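PDB 1VPD: tartronate semialdehyde reductase from Salmonella typhimurium, which probably catalyses the NAD(P)H-dependent reduction of tartronate semialdehyde to D-glycerate, the last step of galactarate breakdown. Local coordinates for residues Ser30-Asp35 with Glu50-Ala55; Thr54-Ala59 with Gly81-Ile86; Thr93-Met98 with Val118-Ala123; Leu195-Gly200 with Ala293-Thr298; Asp221-Met226 with Asp280-Leu285. All blocks are in the same frame, centred on the assembly; numbering follows the deposited sequence.

Contacts 1, 2 and 3 lie in the dinucleotide-binding domain, contacts 4 and 5 in the helical domain across the chain's centre. Contacts 1 and 2 share Thr54 and Ala55, their centres about 10 Å apart, and contact 2 meets contact 3 where Ile85 CD1 touches Leu95 CD1 at 3.9 Å. Contacts 1 and 3 belong to the same sheet, with centres about 17 Å apart. Contact 5 nests in the loop closed by contact 4, about 16 Å between centres. The side chain of the predicted active-site Lys175 is about 7 Å from that of Asp122 (contact 3) and about 8 Å from that of His282 (contact 5); His282 lies about 4 Å from a tartrate ion probably from the crystallisation liquor.

Contact 1 of 5, residues Ser30-Asp35 with Glu50-Ala55; sequences SLVVSD and ETASTA
Two backbone bonds tie Glu50 to the neighbouring strand: Glu50 N donates to Leu31 O and Val33 N to Glu50 O, each at 2.9 Å. This alternation marks a parallel bridge between Val32 and Glu50, and it closes the beta-alpha-beta unit of strand 30-34, helix 38-46 and strand 50-51 at the edge of the Rossmann-type sheet. One residue on, a side chain takes over from the backbone. Thr51 OG1 donates to Val33 O at 2.7 Å, 20° out of the carbonyl plane; with OG1 anti to the backbone N (chi1 -173°), the hydroxyl is swung across to the other strand. Threonine suits this place because it supplies a donor while its side chain also packs on Ile41 and Ile45 of helix 38-46. Two waters extend the polar seam, one linking Leu31 O to Glu50 OE1, the other linking Ser34 OG to Ala52 O. Glu50 OE1 has its stronger partner in Lys7, a salt bridge to the next strand but one.

The branched valines fit the extended backbone and face opposite sides of the sheet. Val33 packs on Val44 and on Leu13 of the predicted nucleotide-binding loop, and its CG2 lies 3.5 Å from Glu50 O. Val32 shares the other side with Ala52, whose small methyl also fits against helix 55-61. Val32 CG1 rests over the Thr51 backbone, 3.7 Å from Thr51 C, and meets Ala52 CB at 4.1 Å.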
# COMPACT_ATOMS: atom_id res chain seq x y z
N SER A 30 18.46 -12.78 4.47
CA SER A 30 19.32 -11.82 5.15
C SER A 30 19.04 -10.43 4.60
O SER A 30 19.11 -10.23 3.39
CB SER A 30 20.80 -12.17 4.92
OG SER A 30 21.05 -13.48 5.40
N LEU A 31 18.71 -9.50 5.48
CA LEU A 31 18.31 -8.16 5.08
C LEU A 31 19.30 -7.11 5.50
O LEU A 31 19.94 -7.22 6.55
CB LEU A 31 16.94 -7.77 5.67
CG LEU A 31 15.71 -8.62 5.36
CD1 LEU A 31 14.46 -7.82 5.71
CD2 LEU A 31 15.64 -9.08 3.95
N VAL A 32 19.42 -6.08 4.68
CA VAL A 32 20.04 -4.83 5.05
C VAL A 32 18.98 -3.74 4.88
O VAL A 32 18.53 -3.48 3.76
CB VAL A 32 21.30 -4.50 4.21
CG1 VAL A 32 22.03 -3.33 4.81
CG2 VAL A 32 22.22 -5.71 4.11
N VAL A 33 18.60 -3.11 5.98
CA VAL A 33 17.42 -2.25 6.03
C VAL A 33 17.72 -0.80 6.35
O VAL A 33 18.76 -0.45 6.93
CB VAL A 33 16.37 -2.80 7.03
CG1 VAL A 33 16.10 -4.24 6.77
CG2 VAL A 33 16.76 -2.59 8.50
N SER A 34 16.82 0.08 5.91
CA SER A 34 16.85 1.48 6.28
C SER A 34 15.44 2.05 6.33
O SER A 34 14.52 1.51 5.72
CB SER A 34 17.71 2.29 5.33
OG SER A 34 17.77 3.63 5.77
N ASP A 35 15.31 3.12 7.11
CA ASP A 35 14.10 3.90 7.23
C ASP A 35 14.50 5.27 7.77
O ASP A 35 15.56 5.41 8.38
CB ASP A 35 13.11 3.22 8.17
CG ASP A 35 11.76 3.91 8.20
OD1 ASP A 35 10.99 3.71 7.23
OD2 ASP A 35 11.40 4.70 9.11
N GLU A 50 20.55 -6.54 9.29
CA GLU A 50 21.58 -5.52 9.33
C GLU A 50 21.05 -4.20 8.78
O GLU A 50 19.90 -4.12 8.33
CB GLU A 50 22.78 -5.98 8.51
CG GLU A 50 23.40 -7.24 9.07
CD GLU A 50 24.69 -7.56 8.39
OE1 GLU A 50 24.64 -7.84 7.18
OE2 GLU A 50 25.74 -7.52 9.10
N THR A 51 21.88 -3.16 8.85
CA THR A 51 21.53 -1.84 8.34
C THR A 51 22.74 -1.15 7.70
O THR A 51 23.87 -1.62 7.84
CB THR A 51 20.90 -0.98 9.46
OG1 THR A 51 20.41 0.25 8.93
CG2 THR A 51 21.93 -0.57 10.55
N ALA A 52 22.49 -0.08 6.95
CA ALA A 52 23.54 0.78 6.41
C ALA A 52 23.04 2.20 6.40
O ALA A 52 21.83 2.42 6.48
CB ALA A 52 23.96 0.33 5.02
N SER A 53 23.95 3.17 6.25
CA SER A 53 23.64 4.58 6.50
C SER A 53 22.98 5.28 5.31
O SER A 53 22.47 6.39 5.46
CB SER A 53 24.91 5.35 6.92
OG SER A 53 25.35 4.95 8.23
N THR A 54 23.04 4.67 4.12
CA THR A 54 22.43 5.27 2.93
C THR A 54 21.87 4.20 2.03
O THR A 54 22.24 3.04 2.12
CB THR A 54 23.44 6.06 2.07
OG1 THR A 54 24.47 5.19 1.62
CG2 THR A 54 24.15 7.17 2.88
N ALA A 55 20.96 4.62 1.16
CA ALA A 55 20.44 3.74 0.12
C ALA A 55 21.56 3.28 -0.81
O ALA A 55 21.55 2.15 -1.28
CB ALA A 55 19.36 4.46 -0.65
O HOH W 1 21.95 -9.08 6.40
O HOH W 2 20.06 4.37 6.70

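Contact 2 of 5, residues Thr54-Ala59 with Gly81-Ile86; sequences TAKAIA and GENGII
Lys56 N donates to Asn83 O at 3.0 Å, a bent bond (141° at the hydrogen) that arrives 53° above the carbonyl plane. A water makes a second link by accepting from Ala55 N and donating to the same Asn83 O, so one loop carbonyl serves the first turn of helix 55-61 both directly and through solvent. Around this point the packing is close. Ala55 CB lies 3.6 Å from Asn83 O and reaches Ile85 CG1, while Ala59, one turn on, sets its CB 3.5 Å from Ile85 O and 4.0 Å from Ile85 CG2. Alanine at both positions lets the helix come right up to the loop backbone. The side chains of Thr54 and Asn83 cross obliquely, with CG2 of Thr54 4.0 Å from CB of Asn83. The aliphatic CB of Lys56 packs against Gly84 O, and its extended chain then carries the amine away.

Local motifs position both partners. Thr54 is the N-cap: chi1 of 61° turns OG1 back over the helix start, where it accepts from Ala57 N at 3.0 Å. On the other segment, Asn83 takes positive phi in a type II turn from Gly81 to Gly84, a conformation that asparagine adopts readily. The side chain of Ile85 packs on Ile65 and Thr67 of strand 64-67. A capped helix start resting on a beta turn thus joins two connections of the Rossmann-type domain, next to its central parallel strands.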
# COMPACT_ATOMS: atom_id res chain seq x y z
N THR A 54 23.04 4.67 4.12
CA THR A 54 22.43 5.27 2.93
C THR A 54 21.87 4.20 2.03
O THR A 54 22.24 3.04 2.12
CB THR A 54 23.44 6.06 2.07
OG1 THR A 54 24.47 5.19 1.62
CG2 THR A 54 24.15 7.17 2.88
N ALA A 55 20.96 4.62 1.16
CA ALA A 55 20.44 3.74 0.12
C ALA A 55 21.56 3.28 -0.81
O ALA A 55 21.55 2.15 -1.28
CB ALA A 55 19.36 4.46 -0.65
N LYS A 56 22.51 4.16 -1.09
CA LYS A 56 23.66 3.83 -1.91
C LYS A 56 24.44 2.65 -1.31
O LYS A 56 24.78 1.71 -2.02
CB LYS A 56 24.57 5.06 -2.06
CG LYS A 56 25.99 4.77 -2.60
CD LYS A 56 26.78 6.05 -2.78
CE LYS A 56 28.16 5.77 -3.41
NZ LYS A 56 28.95 7.01 -3.51
N ALA A 57 24.68 2.70 -0.01
CA ALA A 57 25.40 1.62 0.67
C ALA A 57 24.61 0.33 0.70
O ALA A 57 25.17 -0.75 0.61
CB ALA A 57 25.79 2.03 2.08
N ILE A 58 23.29 0.42 0.82
CA ILE A 58 22.47 -0.78 0.71
C ILE A 58 22.63 -1.40 -0.68
O ILE A 58 22.81 -2.59 -0.81
CB ILE A 58 21.00 -0.45 1.05
CG1 ILE A 58 20.92 -0.17 2.55
CG2 ILE A 58 20.09 -1.60 0.68
CD1 ILE A 58 19.58 0.25 3.05
N ALA A 59 22.60 -0.56 -1.72
CA ALA A 59 22.71 -1.04 -3.08
C ALA A 59 24.09 -1.63 -3.37
O ALA A 59 24.21 -2.55 -4.16
CB ALA A 59 22.41 0.09 -4.05
N GLY A 81 18.25 9.81 -6.11
CA GLY A 81 18.74 11.04 -5.51
C GLY A 81 20.14 10.89 -4.98
O GLY A 81 20.79 9.86 -5.18
N GLU A 82 20.61 11.93 -4.30
CA GLU A 82 21.92 11.91 -3.68
C GLU A 82 21.98 10.78 -2.67
O GLU A 82 21.06 10.60 -1.85
CB GLU A 82 22.18 13.26 -2.98
CG GLU A 82 23.39 13.31 -2.05
CD GLU A 82 23.41 14.55 -1.16
OE1 GLU A 82 22.59 15.47 -1.37
OE2 GLU A 82 24.24 14.59 -0.23
N ASN A 83 23.06 10.01 -2.72
CA ASN A 83 23.20 8.81 -1.91
C ASN A 83 22.07 7.80 -2.13
O ASN A 83 21.75 7.04 -1.24
CB ASN A 83 23.34 9.18 -0.43
CG ASN A 83 24.66 9.85 -0.15
OD1 ASN A 83 25.69 9.42 -0.68
ND2 ASN A 83 24.65 10.90 0.66
N GLY A 84 21.52 7.79 -3.33
CA GLY A 84 20.43 6.89 -3.65
C GLY A 84 20.90 5.57 -4.24
O GLY A 84 22.10 5.37 -4.47
N ILE A 85 19.95 4.68 -4.49
CA ILE A 85 20.23 3.36 -5.01
C ILE A 85 21.10 3.42 -6.26
O ILE A 85 22.05 2.65 -6.40
CB ILE A 85 18.91 2.61 -5.31
CG1 ILE A 85 18.18 2.30 -4.00
CG2 ILE A 85 19.17 1.33 -6.10
CD1 ILE A 85 16.76 1.76 -4.19
N ILE A 86 20.79 4.35 -7.15
CA ILE A 86 21.45 4.42 -8.44
C ILE A 86 22.96 4.70 -8.30
O ILE A 86 23.73 4.31 -9.17
CB ILE A 86 20.77 5.44 -9.36
CG1 ILE A 86 21.15 5.19 -10.83
CG2 ILE A 86 21.08 6.87 -8.95
CD1 ILE A 86 20.29 5.97 -11.82
O HOH W 3 20.22 7.54 1.23

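Contact 3 of 5, residues Thr93-Met98 with Val118-Ala123; sequences TVLIDM and VEMLDA
Leu95 and Met120 (selenomethionine) lie side by side and point the same way, with Leu95 CD2 4.2 Å from Met120 SE. The chain of Met120 is fully extended, starting with CG anti to the backbone N (chi1 -177°), and this length carries its CE past Leu95 to Asp97 CB, 3.9 Å away. On the other face Ile96 and Leu121 also run alongside each other, Ile96 CG1 meeting Leu121 CD1, while the second branch, Ile96 CG2, leans forward onto Ala123 CB at 3.9 Å. Val94 CG2 touches the base of Glu119 at CB, beyond which the glutamate bends at chi2 and leads its carboxylate away from the strand.

The pairs are in step because the backbones form a parallel ladder, 94-97 beside 119-126, joined by helix 103-114 in a beta-alpha-beta unit of the Rossmann-type sheet. Five bonds alternate from Glu119 N to Thr93 O through Ala123 N to Asp97 O, the latter at 2.8 Å. Beta-branched and long apolar residues suit strands clad on both faces: helix 103-114 packs on Leu95 and Met120, and helix 145-156 on Val94, Ile96 and Leu121.

Toward the C-terminal end two aspartates enter the face that Leu95 and Met120 occupy. Asp97 OD1 accepts from Ser99 and Thr67, while Asp122 diverges, its chi1 of 63° sending the carboxylate to the backbone N of Gly169 and Asn172. The bent side chain of Met98, also selenomethionine, packs over Ala123 O, with CB and CG each 3.4 Å from that oxygen; no polar partner of this buried carbonyl is present in the model.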
# COMPACT_ATOMS: atom_id res chain seq x y z
N THR A 93 21.66 -5.26 -10.77
CA THR A 93 20.93 -5.05 -9.52
C THR A 93 19.46 -4.87 -9.89
O THR A 93 19.16 -4.32 -10.94
CB THR A 93 21.44 -3.77 -8.83
OG1 THR A 93 22.83 -3.89 -8.48
CG2 THR A 93 20.75 -3.55 -7.49
N VAL A 94 18.57 -5.34 -9.02
CA VAL A 94 17.12 -5.23 -9.23
C VAL A 94 16.49 -4.42 -8.11
O VAL A 94 16.75 -4.68 -6.94
CB VAL A 94 16.48 -6.62 -9.26
CG1 VAL A 94 14.95 -6.53 -9.43
CG2 VAL A 94 17.12 -7.52 -10.36
N LEU A 95 15.64 -3.45 -8.48
CA LEU A 95 14.77 -2.76 -7.54
C LEU A 95 13.37 -3.35 -7.67
O LEU A 95 12.82 -3.38 -8.77
CB LEU A 95 14.70 -1.27 -7.82
CG LEU A 95 13.62 -0.46 -7.07
CD1 LEU A 95 13.84 -0.48 -5.58
CD2 LEU A 95 13.60 0.97 -7.58
N ILE A 96 12.82 -3.81 -6.55
CA ILE A 96 11.42 -4.19 -6.45
C ILE A 96 10.75 -3.10 -5.64
O ILE A 96 10.84 -3.05 -4.40
CB ILE A 96 11.23 -5.58 -5.80
CG1 ILE A 96 12.00 -6.66 -6.57
CG2 ILE A 96 9.75 -5.99 -5.76
CD1 ILE A 96 11.89 -8.01 -5.94
N ASP A 97 10.12 -2.16 -6.33
CA ASP A 97 9.41 -1.10 -5.61
C ASP A 97 8.01 -1.60 -5.31
O ASP A 97 7.23 -1.87 -6.23
CB ASP A 97 9.37 0.19 -6.43
CG ASP A 97 8.68 1.32 -5.69
OD1 ASP A 97 8.65 1.31 -4.42
OD2 ASP A 97 8.15 2.27 -6.32
N MSE A 98 7.70 -1.72 -4.03
CA MSE A 98 6.41 -2.19 -3.56
C MSE A 98 5.51 -1.05 -3.08
O MSE A 98 4.41 -1.28 -2.55
CB MSE A 98 6.62 -3.25 -2.47
CG MSE A 98 7.46 -4.44 -3.00
SE MSE A 98 7.65 -5.96 -1.84
CE MSE A 98 6.02 -6.91 -2.32
N VAL A 118 20.26 -1.11 -14.12
CA VAL A 118 19.49 -1.58 -12.98
C VAL A 118 18.06 -1.91 -13.44
O VAL A 118 17.43 -1.10 -14.10
CB VAL A 118 19.49 -0.50 -11.88
CG1 VAL A 118 18.67 -0.93 -10.68
CG2 VAL A 118 20.94 -0.17 -11.49
N GLU A 119 17.59 -3.10 -13.08
CA GLU A 119 16.28 -3.61 -13.46
C GLU A 119 15.26 -3.19 -12.41
O GLU A 119 15.64 -2.84 -11.30
CB GLU A 119 16.28 -5.13 -13.49
CG GLU A 119 17.42 -5.76 -14.28
CD GLU A 119 17.14 -5.91 -15.75
OE1 GLU A 119 16.12 -5.37 -16.25
OE2 GLU A 119 17.99 -6.56 -16.40
N MSE A 120 13.98 -3.27 -12.76
CA MSE A 120 12.93 -2.81 -11.83
C MSE A 120 11.61 -3.56 -12.04
O MSE A 120 11.20 -3.81 -13.18
CB MSE A 120 12.68 -1.31 -11.98
CG MSE A 120 11.65 -0.77 -11.00
SE MSE A 120 11.48 1.13 -11.19
CE MSE A 120 9.97 1.48 -10.10
N LEU A 121 10.99 -3.94 -10.93
CA LEU A 121 9.60 -4.37 -10.91
C LEU A 121 8.79 -3.37 -10.08
O LEU A 121 9.28 -2.88 -9.05
CB LEU A 121 9.43 -5.74 -10.25
CG LEU A 121 10.20 -6.94 -10.82
CD1 LEU A 121 10.02 -8.14 -9.92
CD2 LEU A 121 9.70 -7.21 -12.21
N ASP A 122 7.56 -3.09 -10.51
CA ASP A 122 6.60 -2.39 -9.67
C ASP A 122 5.64 -3.42 -9.09
O ASP A 122 4.85 -4.02 -9.82
CB ASP A 122 5.88 -1.22 -10.38
CG ASP A 122 5.03 -1.63 -11.57
OD1 ASP A 122 5.51 -2.36 -12.47
OD2 ASP A 122 3.86 -1.17 -11.73
N ALA A 123 5.76 -3.65 -7.79
CA ALA A 123 5.04 -4.73 -7.09
C ALA A 123 4.29 -4.23 -5.85
O ALA A 123 4.57 -4.67 -4.72
CB ALA A 123 6.02 -5.82 -6.70

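Contact 4 of 5, residues Leu195-Gly200 with Ala293-Thr298; sequences LATKAG and AKVEVT
Bends at chi2 (75°) and chi4 (-68°) carry Lys198 across Val295 and bring its NZ to Ala293 O, while chi1 of -57° sets Thr197 OG1 beside the backbone N and leaves CG2 anti to it, which turns the methyl toward Val295. These residues form the last turn of the long helix 170-198, which ends in a Schellman motif with Gly200, at positive phi, as its C-prime residue; the tail after helix 285-293 runs past it. The Lys198 NZ to Ala293 O bond is 2.7 Å long, and its acceptor is a carbonyl in the last turn of helix 285-293, where a cation would probably be welcome near the negative end of the helix dipole. Lysine also suits the place by its aliphatic part, for CD lies 3.9 Å from Val295 CB.

Threonine serves two purposes here. Its OG1 bonds to Leu193 O within the helix, while its methyl touches the tail. Val297 is pinned through its backbone N by Glu290 and buried against Pro203 and Val227. Thr197 CG2 stands 3.6 Å from both Val295 CG2 and Glu296 O.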
# COMPACT_ATOMS: atom_id res chain seq x y z
N LEU A 195 -27.32 4.30 7.11
CA LEU A 195 -28.74 4.19 6.77
C LEU A 195 -29.50 3.32 7.79
O LEU A 195 -30.52 3.75 8.33
CB LEU A 195 -28.93 3.64 5.35
CG LEU A 195 -30.37 3.28 4.97
CD1 LEU A 195 -31.26 4.52 4.99
CD2 LEU A 195 -30.42 2.60 3.59
N ALA A 196 -28.99 2.12 8.06
CA ALA A 196 -29.69 1.18 8.93
C ALA A 196 -29.77 1.74 10.36
O ALA A 196 -30.81 1.66 10.99
CB ALA A 196 -29.01 -0.13 8.93
N THR A 197 -28.68 2.34 10.82
CA THR A 197 -28.63 2.94 12.16
C THR A 197 -29.64 4.08 12.27
O THR A 197 -30.37 4.17 13.26
CB THR A 197 -27.23 3.48 12.45
OG1 THR A 197 -26.27 2.42 12.32
CG2 THR A 197 -27.13 3.91 13.91
N LYS A 198 -29.67 4.96 11.27
CA LYS A 198 -30.63 6.06 11.25
C LYS A 198 -32.08 5.59 11.21
O LYS A 198 -32.97 6.25 11.79
CB LYS A 198 -30.34 7.04 10.10
CG LYS A 198 -30.95 8.42 10.28
CD LYS A 198 -30.21 9.28 11.30
CE LYS A 198 -30.88 10.64 11.55
NZ LYS A 198 -30.81 11.58 10.38
N ALA A 199 -32.31 4.44 10.55
CA ALA A 199 -33.63 3.83 10.47
C ALA A 199 -33.96 2.97 11.69
O ALA A 199 -35.00 2.31 11.70
CB ALA A 199 -33.76 3.01 9.17
N GLY A 200 -33.11 2.98 12.70
CA GLY A 200 -33.42 2.35 13.99
C GLY A 200 -32.98 0.91 14.20
O GLY A 200 -33.43 0.27 15.16
N ALA A 293 -25.39 12.50 8.32
CA ALA A 293 -26.64 11.84 8.73
C ALA A 293 -27.00 12.10 10.19
O ALA A 293 -28.10 11.77 10.62
CB ALA A 293 -26.54 10.36 8.50
N LYS A 294 -26.07 12.69 10.94
CA LYS A 294 -26.28 12.96 12.38
C LYS A 294 -26.58 11.72 13.21
O LYS A 294 -27.49 11.69 14.05
CB LYS A 294 -27.37 14.03 12.57
CG LYS A 294 -27.06 15.33 11.92
CD LYS A 294 -25.83 16.02 12.49
CE LYS A 294 -25.80 17.48 12.07
NZ LYS A 294 -24.74 18.28 12.73
N VAL A 295 -25.80 10.67 12.98
CA VAL A 295 -25.85 9.46 13.80
C VAL A 295 -24.48 8.78 13.78
O VAL A 295 -23.75 8.89 12.79
CB VAL A 295 -26.97 8.50 13.31
CG1 VAL A 295 -26.61 7.87 11.99
CG2 VAL A 295 -27.28 7.45 14.35
N GLU A 296 -24.13 8.09 14.85
CA GLU A 296 -22.89 7.34 14.88
C GLU A 296 -23.16 5.85 14.78
O GLU A 296 -24.15 5.33 15.31
CB GLU A 296 -22.11 7.70 16.16
CG GLU A 296 -21.62 9.13 16.11
CD GLU A 296 -20.71 9.52 17.27
OE1 GLU A 296 -20.71 8.81 18.28
OE2 GLU A 296 -19.99 10.53 17.12
N VAL A 297 -22.26 5.16 14.08
CA VAL A 297 -22.31 3.73 13.88
C VAL A 297 -21.47 3.09 14.99
O VAL A 297 -20.26 3.14 14.95
CB VAL A 297 -21.77 3.36 12.49
CG1 VAL A 297 -21.67 1.87 12.30
CG2 VAL A 297 -22.68 3.98 11.41
N THR A 298 -22.15 2.53 15.99
CA THR A 298 -21.48 2.07 17.21
C THR A 298 -21.99 0.70 17.61
O THR A 298 -22.98 0.22 17.06
CB THR A 298 -21.73 3.04 18.40
OG1 THR A 298 -23.12 3.02 18.75
CG2 THR A 298 -21.48 4.47 18.06

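Contact 5 of 5, residues Asp221-Met226 with Asp280-Leu285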
# COMPACT_ATOMS: atom_id res chain seq x y z
N ASP A 221 -15.36 -7.04 6.91
CA ASP A 221 -14.87 -7.73 8.11
C ASP A 221 -13.69 -7.02 8.77
O ASP A 221 -13.54 -7.09 9.99
CB ASP A 221 -14.47 -9.15 7.78
CG ASP A 221 -15.66 -10.04 7.51
OD1 ASP A 221 -16.72 -9.84 8.12
OD2 ASP A 221 -15.60 -10.97 6.70
N ALA A 222 -12.86 -6.33 7.98
CA ALA A 222 -11.74 -5.58 8.54
C ALA A 222 -12.16 -4.27 9.20
O ALA A 222 -11.63 -3.92 10.26
CB ALA A 222 -10.70 -5.27 7.46
N LYS A 223 -13.12 -3.57 8.59
CA LYS A 223 -13.41 -2.19 8.94
C LYS A 223 -14.69 -1.97 9.75
O LYS A 223 -14.74 -1.02 10.53
CB LYS A 223 -13.41 -1.31 7.69
CG LYS A 223 -12.12 -1.36 6.88
CD LYS A 223 -10.87 -1.10 7.73
CE LYS A 223 -9.64 -0.86 6.88
NZ LYS A 223 -8.46 -0.52 7.74
N ALA A 224 -15.70 -2.83 9.62
CA ALA A 224 -16.93 -2.61 10.40
C ALA A 224 -16.65 -2.65 11.90
O ALA A 224 -17.12 -1.78 12.63
CB ALA A 224 -18.07 -3.57 10.01
N PRO A 225 -15.88 -3.63 12.37
CA PRO A 225 -15.51 -3.65 13.80
C PRO A 225 -14.77 -2.40 14.24
O PRO A 225 -15.06 -1.88 15.33
CB PRO A 225 -14.66 -4.93 13.91
CG PRO A 225 -15.18 -5.79 12.80
CD PRO A 225 -15.35 -4.81 11.66
N MSE A 226 -13.85 -1.89 13.41
CA MSE A 226 -13.10 -0.68 13.74
C MSE A 226 -14.02 0.51 13.90
O MSE A 226 -13.93 1.26 14.87
CB MSE A 226 -12.02 -0.39 12.69
CG MSE A 226 -10.94 -1.45 12.62
SE MSE A 226 -9.52 -1.02 11.35
CE MSE A 226 -8.82 0.63 12.15
N ASP A 280 -6.19 9.69 10.11
CA ASP A 280 -6.98 8.55 10.55
C ASP A 280 -6.97 7.43 9.52
O ASP A 280 -6.79 7.69 8.33
CB ASP A 280 -8.43 8.94 10.79
CG ASP A 280 -8.65 9.74 12.05
OD1 ASP A 280 -7.75 9.77 12.94
OD2 ASP A 280 -9.72 10.33 12.24
N ASP A 281 -7.15 6.19 9.97
CA ASP A 281 -7.39 5.06 9.08
C ASP A 281 -8.54 5.37 8.14
O ASP A 281 -9.45 6.09 8.50
CB ASP A 281 -7.74 3.82 9.89
CG ASP A 281 -7.91 2.59 9.01
OD1 ASP A 281 -6.89 2.10 8.47
OD2 ASP A 281 -9.02 2.05 8.83
N HIS A 282 -8.50 4.79 6.94
CA HIS A 282 -9.56 5.06 5.98
C HIS A 282 -10.98 4.55 6.33
O HIS A 282 -11.94 4.99 5.70
CB HIS A 282 -9.18 4.71 4.53
CG HIS A 282 -8.68 3.32 4.26
ND1 HIS A 282 -8.42 2.35 5.22
CD2 HIS A 282 -8.35 2.77 3.07
CE1 HIS A 282 -7.97 1.26 4.61
NE2 HIS A 282 -7.93 1.49 3.31
N SER A 283 -11.09 3.74 7.37
CA SER A 283 -12.38 3.45 8.01
C SER A 283 -13.08 4.74 8.46
O SER A 283 -14.30 4.76 8.61
CB SER A 283 -12.21 2.47 9.18
OG SER A 283 -11.29 2.96 10.15
N ALA A 284 -12.32 5.82 8.66
CA ALA A 284 -12.90 7.12 9.02
C ALA A 284 -13.76 7.74 7.91
O ALA A 284 -14.43 8.75 8.13
CB ALA A 284 -11.81 8.09 9.48
N LEU A 285 -13.79 7.13 6.74
CA LEU A 285 -14.83 7.51 5.78
C LEU A 285 -16.20 7.38 6.41
O LEU A 285 -17.11 8.13 6.07
CB LEU A 285 -14.77 6.61 4.54
CG LEU A 285 -14.03 7.08 3.33
CD1 LEU A 285 -13.87 5.90 2.38
CD2 LEU A 285 -14.76 8.24 2.65
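Helix 218-228 is kinked within 221-226, at Pro225, which has no N-H to donate, and at Met226, whose N also lacks a bond to the preceding turn; it comes nearest to the 3-10 turn 282-284 at Lys223 and Ser283, whose CA atoms are 5.8 Å apart. Lys223 and Asp281 meet from opposite directions in a buried salt bridge. Lys223 NZ meets Asp281 OD2 at 2.8 Å on its syn lone pair, with a weaker bond to OD1 at 3.1 Å. The same OD2 accepts from Ser283 OG on its anti lone pair at 2.8 Å, and from Ser283 N, 54° out of the carboxylate plane, in an Asx turn. Three donors on one oxygen, with OD1 also bonded to Phe236 N, hold the carboxylate against rotation and would probably stabilise its negative charge. Aspartate is short enough to close the turn and still face the lysine, while serine adds its hydroxyl to the backbone N-H.

Met226 (selenomethionine), bent at chi3, crosses Asp281 at about a right angle and lays its CE 3.6 Å from OD2, an apolar contact beside the ion pair. Lys223 CE approaches the His282 ring obliquely. That ring meets Phe236 edge-to-face, packs on Val182 and Ile186 of helix 170-198, and lies close to a tartrate of likely crystallisation origin. The salt bridge joins helix 218-228 to the turn leading into helix 285-293, with Met189 of helix 170-198 touching Lys223.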